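Local coordinates for protein beta sliding clamp (Streptococcus pneumoniae, PDB 2AWA) that probably forms a ring-shaped head-to-tail dimer around DNA that tethers DNA polymerases and other proteins to it and makes synthesis processive, at residues 300-305 / 341-346; 337-342 / 384-389. All blocks are in the same frame, centred on the assembly; numbering follows the deposited sequence.

Contact 1 of 2, residues 300-305 / 341-346; sequences GTVKLE and FNPTYL
Phe341 and Val302 meet through first torsions that set Phe341 CG (chi1 47°) and Val302 CG1 (chi1 70°) between their own backbone N and carbonyl carbon. As a cross-strand pair they leave the sheet on the same side; these torsions lay them alongside each other. Val302 CG1 is modelled over one face of the Phe341 ring, though too close to CE1 for its exact spacing to be trusted. Leu304 comes to the ring's edge, near its plane: its CG is 3.9 Å from Phe341 CE2, and its CD1 sits in plane with the ring. Beneath them the backbones form one antiparallel hydrogen-bonded pair, with Val302 N to Phe341 O at 3.0 Å and Phe341 N to Val302 O at 3.1 Å. After Phe341 the polypeptide turns into helix 343-351. Pro343, in its first turn, rests its CD 3.4 Å from Gly300 O. Asn342 is the N-cap: its OD1 accepts from Thr344 N at 2.9 Å, the donor standing above the carbonyl plane by 42°, and its ND2 lies above one face of the Tyr345 ring, displaced toward the rim. Strand 302-307 thus joins strand 337-341 where helix 343-351 starts; helix 280-294 packs on Val302 and Pro343 through Met287, Ala290 and Ser294, strand 310-317 borders strand 302-307, and Phe369 meets the Phe341 ring edge-to-face.

Contact 2 of 2, residues 337-342 / 384-389; sequences LTISFN and ITPVRT
Val387 N donates to Ser340 O at 2.9 Å, the direct hydrogen bond between strand 337-341 and the C-terminal tail; N-H points straight at the oxygen, though the donor is tilted 28° from the carbonyl plane. Pro386 packs beside this bond, its CB 3.4 Å from Ser340 O and 3.8 Å from Ile339 CG1. The ethyl arm of Ile339 reaches the proline because CG1 is anti to the backbone N (chi1 -172°), and an extended second torsion (chi2 168°) carries CD1 on to Pro386 CB and CG. Three waters extend the seam. One accepts from Ser340 N and donates to Val387 O, and another accepts from Asn342 N and donates to Thr385 O. The third links Ser340 OG and Thr389 OG1, which lie 4.1 Å apart. Farther out, Phe369 touches both Ile339 and Ile384, Thr385 OG1 is hydrogen-bonded to His195 O, and Val387 leans on Asn299 and Thr301. On its other edge strand 337-341 pairs with strand 302-307. The result is a partly water-mediated edge association, in which the extended C-terminal tail lies along an outer strand of the sheet that counts four strands within this subunit, in the C-terminal DNA-clamp domain.

Both contacts hold strand 337-341 within the C-terminal domain, their centres about 7 Å apart, and they share Phe341 and Asn342. Contact 1 joins its end to strand 302-307 inside the sheet, by paired backbone bonds and an apolar cluster whose Val302 and Pro343 touch helix 280-294. Contact 2 takes the other edge, where the tail adds one direct bond, apolar packing by Pro386 and Ile384, and water bridges; it runs from buried Ile384 and Pro386 to the exposed Thr389, the last modelled residue. Contact 1 is buried at Val302, Leu304 and Phe341 but partly exposed around Gly300 and Thr301. A probable bond from Leu304 N to Ile339 O, 2.7 Å, continues the strand pairing between them.

Contact 1 of 2, residues 300-305 / 341-346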
ATOM      1  N   GLY B 300       7.303 -21.168 -17.452  1.00 73.47           N
ATOM      2  CA  GLY B 300       6.604 -19.908 -17.552  1.00 69.03           C
ATOM      3  C   GLY B 300       6.753 -19.164 -18.857  1.00 63.70           C
ATOM      4  O   GLY B 300       7.156 -18.007 -18.857  0.50 62.38           O
ATOM      5  N   THR B 301       6.412 -19.830 -19.960  1.00 60.41           N
ATOM      6  CA  THR B 301       6.422 -19.203 -21.270  1.00 60.27           C
ATOM      7  C   THR B 301       5.083 -19.097 -21.980  1.00 59.46           C
ATOM      8  O   THR B 301       4.200 -19.885 -21.795  1.00 63.75           O
ATOM      9  CB  THR B 301       7.361 -19.918 -22.231  1.00 61.28           C
ATOM     10  OG1 THR B 301       6.985 -21.288 -22.314  1.00 51.94           O
ATOM     11  CG2 THR B 301       8.791 -19.782 -21.766  1.00 61.90           C
ATOM     12  N   VAL B 302       4.982 -18.088 -22.819  1.00 60.99           N
ATOM     13  CA  VAL B 302       3.874 -17.886 -23.735  1.00 61.86           C
ATOM     14  C   VAL B 302       4.409 -18.294 -25.110  1.00 62.11           C
ATOM     15  O   VAL B 302       5.590 -18.144 -25.390  1.00 63.57           O
ATOM     16  CB  VAL B 302       3.399 -16.384 -23.727  1.00 61.04           C
ATOM     17  CG1 VAL B 302       4.434 -15.459 -24.380  1.00 61.92           C
ATOM     18  CG2 VAL B 302       2.063 -16.213 -24.414  1.00 65.04           C
ATOM     19  N   LYS B 303       3.537 -18.845 -25.938  1.00 63.44           N
ATOM     20  CA  LYS B 303       3.880 -19.295 -27.262  1.00 62.15           C
ATOM     21  C   LYS B 303       3.089 -18.443 -28.221  1.00 62.71           C
ATOM     22  O   LYS B 303       1.862 -18.441 -28.176  1.00 62.13           O
ATOM     23  CB  LYS B 303       3.516 -20.774 -27.429  1.00 61.99           C
ATOM     24  CG  LYS B 303       3.560 -21.303 -28.879  1.00 59.79           C
ATOM     25  CD  LYS B 303       3.974 -22.790 -28.981  1.00 61.96           C
ATOM     26  CE  LYS B 303       2.959 -23.775 -28.442  1.00 70.72           C
ATOM     27  NZ  LYS B 303       1.669 -23.779 -29.185  1.00 72.02           N
ATOM     28  N   LEU B 304       3.793 -17.681 -29.053  1.00 63.10           N
ATOM     29  CA  LEU B 304       3.163 -16.966 -30.145  1.00 64.94           C
ATOM     30  C   LEU B 304       3.168 -17.880 -31.335  1.00 65.87           C
ATOM     31  O   LEU B 304       4.212 -18.449 -31.674  1.00 67.21           O
ATOM     32  CB  LEU B 304       3.909 -15.683 -30.514  1.00 64.59           C
ATOM     33  CG  LEU B 304       3.492 -14.398 -29.828  1.00 69.15           C
ATOM     34  CD1 LEU B 304       4.121 -13.217 -30.538  1.00 73.39           C
ATOM     35  CD2 LEU B 304       1.983 -14.270 -29.825  1.00 75.87           C
ATOM     36  N   GLU B 305       2.000 -18.031 -31.949  1.00 66.50           N
ATOM     37  CA  GLU B 305       1.875 -18.739 -33.206  1.00 68.38           C
ATOM     38  C   GLU B 305       1.459 -17.748 -34.293  1.00 65.99           C
ATOM     39  O   GLU B 305       0.503 -17.014 -34.140  1.00 66.03           O
ATOM     40  CB  GLU B 305       0.853 -19.867 -33.063  1.00 69.92           C
ATOM     41  CG  GLU B 305       0.897 -20.907 -34.172  1.00 76.83           C
ATOM     42  CD  GLU B 305      -0.442 -21.610 -34.343  1.00 91.43           C
ATOM     43  OE1 GLU B 305      -1.081 -21.930 -33.314  1.00 98.92           O
ATOM     44  OE2 GLU B 305      -0.865 -21.830 -35.503  1.00 98.66           O
ATOM     45  N   PHE B 341       8.576 -17.419 -25.415  1.00 59.07           N
ATOM     46  CA  PHE B 341       9.412 -16.503 -24.655  1.00 58.50           C
ATOM     47  C   PHE B 341       8.778 -16.294 -23.304  1.00 59.16           C
ATOM     48  O   PHE B 341       7.646 -16.767 -23.038  1.00 60.15           O
ATOM     49  CB  PHE B 341       9.570 -15.142 -25.377  1.00 60.48           C
ATOM     50  CG  PHE B 341       8.278 -14.554 -25.898  1.00 59.65           C
ATOM     51  CD1 PHE B 341       7.474 -13.780 -25.085  1.00 62.66           C
ATOM     52  CD2 PHE B 341       7.880 -14.764 -27.209  1.00 56.56           C
ATOM     53  CE1 PHE B 341       6.282 -13.248 -25.561  1.00 58.88           C
ATOM     54  CE2 PHE B 341       6.705 -14.242 -27.683  1.00 64.42           C
ATOM     55  CZ  PHE B 341       5.889 -13.482 -26.849  1.00 59.32           C
ATOM     56  N   ASN B 342       9.520 -15.620 -22.443  1.00 58.16           N
ATOM     57  CA  ASN B 342       9.025 -15.193 -21.147  1.00 60.56           C
ATOM     58  C   ASN B 342       8.168 -13.941 -21.333  1.00 59.33           C
ATOM     59  O   ASN B 342       8.645 -12.929 -21.836  1.00 59.79           O
ATOM     60  CB  ASN B 342      10.215 -14.915 -20.231  1.00 63.87           C
ATOM     61  CG  ASN B 342       9.817 -14.515 -18.819  1.00 62.66           C
ATOM     62  OD1 ASN B 342       8.673 -14.167 -18.548  1.00 69.37           O
ATOM     63  ND2 ASN B 342      10.793 -14.522 -17.923  1.00 60.11           N
ATOM     64  N   PRO B 343       6.885 -14.020 -20.962  1.00 59.24           N
ATOM     65  CA  PRO B 343       6.020 -12.884 -21.226  1.00 58.71           C
ATOM     66  C   PRO B 343       6.351 -11.650 -20.374  1.00 60.19           C
ATOM     67  O   PRO B 343       5.994 -10.531 -20.767  1.00 65.51           O
ATOM     68  CB  PRO B 343       4.631 -13.422 -20.891  1.00 58.99           C
ATOM     69  CG  PRO B 343       4.865 -14.495 -19.880  1.00 55.83           C
ATOM     70  CD  PRO B 343       6.161 -15.129 -20.307  1.00 58.35           C
ATOM     71  N   THR B 344       7.046 -11.828 -19.254  1.00 57.39           N
ATOM     72  CA  THR B 344       7.377 -10.702 -18.391  1.00 58.26           C
ATOM     73  C   THR B 344       8.320  -9.773 -19.145  1.00 60.32           C
ATOM     74  O   THR B 344       8.163  -8.561 -19.073  1.00 61.37           O
ATOM     75  CB  THR B 344       7.993 -11.147 -17.054  1.00 58.42           C
ATOM     76  OG1 THR B 344       7.049 -11.937 -16.317  1.00 61.04           O
ATOM     77  CG2 THR B 344       8.383  -9.978 -16.211  1.00 57.95           C
ATOM     78  N   TYR B 345       9.256 -10.342 -19.904  1.00 59.71           N
ATOM     79  CA  TYR B 345      10.203  -9.545 -20.682  1.00 59.18           C
ATOM     80  C   TYR B 345       9.516  -8.693 -21.740  1.00 61.46           C
ATOM     81  O   TYR B 345       9.896  -7.542 -21.958  1.00 62.73           O
ATOM     82  CB  TYR B 345      11.230 -10.438 -21.399  1.00 57.18           C
ATOM     83  CG  TYR B 345      12.165 -11.238 -20.516  1.00 58.47           C
ATOM     84  CD1 TYR B 345      12.512 -10.806 -19.233  1.00 57.32           C
ATOM     85  CD2 TYR B 345      12.739 -12.425 -20.986  1.00 58.45           C
ATOM     86  CE1 TYR B 345      13.352 -11.556 -18.431  1.00 57.21           C
ATOM     87  CE2 TYR B 345      13.596 -13.174 -20.197  1.00 56.51           C
ATOM     88  CZ  TYR B 345      13.897 -12.735 -18.908  1.00 56.36           C
ATOM     89  OH  TYR B 345      14.769 -13.452 -18.110  1.00 57.09           O
ATOM     90  N   LEU B 346       8.562  -9.287 -22.447  1.00 61.51           N
ATOM     91  CA  LEU B 346       7.795  -8.572 -23.450  1.00 62.29           C
ATOM     92  C   LEU B 346       7.030  -7.425 -22.780  1.00 62.89           C
ATOM     93  O   LEU B 346       7.063  -6.299 -23.252  1.00 64.69           O
ATOM     94  CB  LEU B 346       6.802  -9.522 -24.169  1.00 63.61           C
ATOM     95  CG  LEU B 346       5.960  -8.886 -25.291  1.00 61.12           C
ATOM     96  CD1 LEU B 346       6.800  -7.964 -26.167  1.00 60.83           C
ATOM     97  CD2 LEU B 346       5.289  -9.940 -26.140  1.00 59.90           C
TER

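Contact 2 of 2, residues 337-342 / 384-389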
ATOM      1  N   LEU B 337       5.697 -18.412 -38.189  1.00 63.02           N
ATOM      2  CA  LEU B 337       6.650 -18.589 -37.106  1.00 61.06           C
ATOM      3  C   LEU B 337       5.931 -19.044 -35.871  1.00 60.07           C
ATOM      4  O   LEU B 337       4.861 -18.526 -35.542  1.00 60.75           O
ATOM      5  CB  LEU B 337       7.359 -17.279 -36.790  1.00 60.50           C
ATOM      6  CG  LEU B 337       8.198 -17.200 -35.504  1.00 58.95           C
ATOM      7  CD1 LEU B 337       9.358 -18.193 -35.511  1.00 53.59           C
ATOM      8  CD2 LEU B 337       8.719 -15.769 -35.308  1.00 59.63           C
ATOM      9  N   THR B 338       6.536 -19.994 -35.175  1.00 58.51           N
ATOM     10  CA  THR B 338       6.116 -20.294 -33.830  1.00 58.62           C
ATOM     11  C   THR B 338       7.258 -20.068 -32.854  1.00 58.50           C
ATOM     12  O   THR B 338       8.344 -20.623 -33.010  1.00 62.14           O
ATOM     13  CB  THR B 338       5.520 -21.689 -33.758  1.00 56.93           C
ATOM     14  OG1 THR B 338       4.260 -21.670 -34.450  1.00 59.73           O
ATOM     15  CG2 THR B 338       5.278 -22.091 -32.332  1.00 58.56           C
ATOM     16  N   ILE B 339       7.005 -19.255 -31.837  1.00 58.56           N
ATOM     17  CA  ILE B 339       8.072 -18.839 -30.930  1.00 59.67           C
ATOM     18  C   ILE B 339       7.551 -18.690 -29.497  1.00 60.46           C
ATOM     19  O   ILE B 339       6.436 -18.231 -29.293  1.00 63.21           O
ATOM     20  CB  ILE B 339       8.737 -17.543 -31.450  1.00 58.45           C
ATOM     21  CG1 ILE B 339       9.971 -17.203 -30.647  1.00 57.07           C
ATOM     22  CG2 ILE B 339       7.750 -16.374 -31.450  1.00 62.38           C
ATOM     23  CD1 ILE B 339      10.804 -16.133 -31.288  1.00 55.25           C
ATOM     24  N   SER B 340       8.356 -19.125 -28.525  1.00 60.19           N
ATOM     25  CA  SER B 340       8.024 -19.050 -27.103  1.00 59.18           C
ATOM     26  C   SER B 340       9.051 -18.201 -26.371  1.00 58.87           C
ATOM     27  O   SER B 340      10.233 -18.255 -26.668  1.00 60.70           O
ATOM     28  CB  SER B 340       7.992 -20.435 -26.469  1.00 57.55           C
ATOM     29  OG  SER B 340       6.902 -21.183 -26.964  1.00 63.36           O
ATOM     30  N   PHE B 341       8.576 -17.419 -25.415  1.00 59.07           N
ATOM     31  CA  PHE B 341       9.412 -16.503 -24.655  1.00 58.50           C
ATOM     32  C   PHE B 341       8.778 -16.294 -23.304  1.00 59.16           C
ATOM     33  O   PHE B 341       7.646 -16.767 -23.038  1.00 60.15           O
ATOM     34  CB  PHE B 341       9.570 -15.142 -25.377  1.00 60.48           C
ATOM     35  CG  PHE B 341       8.278 -14.554 -25.898  1.00 59.65           C
ATOM     36  CD1 PHE B 341       7.474 -13.780 -25.085  1.00 62.66           C
ATOM     37  CD2 PHE B 341       7.880 -14.764 -27.209  1.00 56.56           C
ATOM     38  CE1 PHE B 341       6.282 -13.248 -25.561  1.00 58.88           C
ATOM     39  CE2 PHE B 341       6.705 -14.242 -27.683  1.00 64.42           C
ATOM     40  CZ  PHE B 341       5.889 -13.482 -26.849  1.00 59.32           C
ATOM     41  N   ASN B 342       9.520 -15.620 -22.443  1.00 58.16           N
ATOM     42  CA  ASN B 342       9.025 -15.193 -21.147  1.00 60.56           C
ATOM     43  C   ASN B 342       8.168 -13.941 -21.333  1.00 59.33           C
ATOM     44  O   ASN B 342       8.645 -12.929 -21.836  1.00 59.79           O
ATOM     45  CB  ASN B 342      10.215 -14.915 -20.231  1.00 63.87           C
ATOM     46  CG  ASN B 342       9.817 -14.515 -18.819  1.00 62.66           C
ATOM     47  OD1 ASN B 342       8.673 -14.167 -18.548  1.00 69.37           O
ATOM     48  ND2 ASN B 342      10.793 -14.522 -17.923  1.00 60.11           N
ATOM     49  N   ILE B 384      15.027  -9.590 -27.022  1.00 58.30           N
ATOM     50  CA  ILE B 384      14.528 -10.615 -26.139  1.00 59.11           C
ATOM     51  C   ILE B 384      14.908 -11.970 -26.697  1.00 59.12           C
ATOM     52  O   ILE B 384      14.630 -12.285 -27.856  1.00 60.70           O
ATOM     53  CB  ILE B 384      13.001 -10.560 -26.007  1.00 59.41           C
ATOM     54  CG1 ILE B 384      12.595  -9.286 -25.278  1.00 62.86           C
ATOM     55  CG2 ILE B 384      12.510 -11.754 -25.230  1.00 55.39           C
ATOM     56  CD1 ILE B 384      11.112  -9.055 -25.250  1.00 70.39           C
ATOM     57  N   THR B 385      15.536 -12.774 -25.853  1.00 59.85           N
ATOM     58  CA  THR B 385      15.984 -14.092 -26.247  1.00 59.31           C
ATOM     59  C   THR B 385      14.832 -15.017 -26.003  1.00 59.28           C
ATOM     60  O   THR B 385      14.274 -15.003 -24.929  1.00 58.37           O
ATOM     61  CB  THR B 385      17.190 -14.552 -25.432  1.00 59.39           C
ATOM     62  OG1 THR B 385      18.249 -13.584 -25.558  1.00 54.84           O
ATOM     63  CG2 THR B 385      17.671 -15.891 -25.935  1.00 53.42           C
ATOM     64  N   PRO B 386      14.437 -15.788 -27.022  1.00 59.55           N
ATOM     65  CA  PRO B 386      13.376 -16.752 -26.836  1.00 59.16           C
ATOM     66  C   PRO B 386      13.872 -18.013 -26.148  1.00 58.96           C
ATOM     67  O   PRO B 386      15.067 -18.174 -25.908  1.00 55.84           O
ATOM     68  CB  PRO B 386      12.944 -17.066 -28.264  1.00 58.17           C
ATOM     69  CG  PRO B 386      14.150 -16.917 -29.046  1.00 60.86           C
ATOM     70  CD  PRO B 386      14.939 -15.806 -28.403  1.00 59.66           C
ATOM     71  N   VAL B 387      12.924 -18.891 -25.870  1.00 60.83           N
ATOM     72  CA  VAL B 387      13.154 -20.138 -25.193  1.00 64.31           C
ATOM     73  C   VAL B 387      12.930 -21.308 -26.150  1.00 66.85           C
ATOM     74  O   VAL B 387      11.858 -21.420 -26.761  1.00 66.92           O
ATOM     75  CB  VAL B 387      12.163 -20.275 -24.030  1.00 63.75           C
ATOM     76  CG1 VAL B 387      12.118 -21.712 -23.500  1.00 60.97           C
ATOM     77  CG2 VAL B 387      12.539 -19.301 -22.945  1.00 65.69           C
ATOM     78  N   ARG B 388      13.926 -22.187 -26.241  1.00 68.81           N
ATOM     79  CA  ARG B 388      13.830 -23.385 -27.073  1.00 72.26           C
ATOM     80  C   ARG B 388      12.788 -24.339 -26.498  1.00 73.15           C
ATOM     81  O   ARG B 388      12.712 -24.504 -25.290  1.00 74.35           O
ATOM     82  CB  ARG B 388      15.204 -24.064 -27.186  1.00 71.61           C
ATOM     83  CG  ARG B 388      15.250 -25.227 -28.185  1.00 76.76           C
ATOM     84  CD  ARG B 388      16.684 -25.708 -28.482  1.00 73.68           C
ATOM     85  N   THR B 389      11.978 -24.949 -27.362  1.00 75.40           N
ATOM     86  CA  THR B 389      10.943 -25.914 -26.936  1.00 76.75           C
ATOM     87  C   THR B 389      10.826 -27.093 -27.912  1.00 77.15           C
ATOM     88  O   THR B 389      11.505 -28.116 -27.760  1.00 77.07           O
ATOM     89  CB  THR B 389       9.536 -25.243 -26.796  1.00 77.76           C
ATOM     90  OG1 THR B 389       9.261 -24.425 -27.950  1.00 78.33           O
ATOM     91  CG2 THR B 389       9.437 -24.393 -25.509  1.00 74.31           C
TER
HETATM   92  O   HOH W   1       7.047 -22.760 -29.570  1.00 44.25           O
HETATM   93  O   HOH W   2      10.959 -20.550 -29.217  1.00 46.51           O
HETATM   94  O   HOH W   3      12.417 -15.564 -22.844  1.00 39.05           O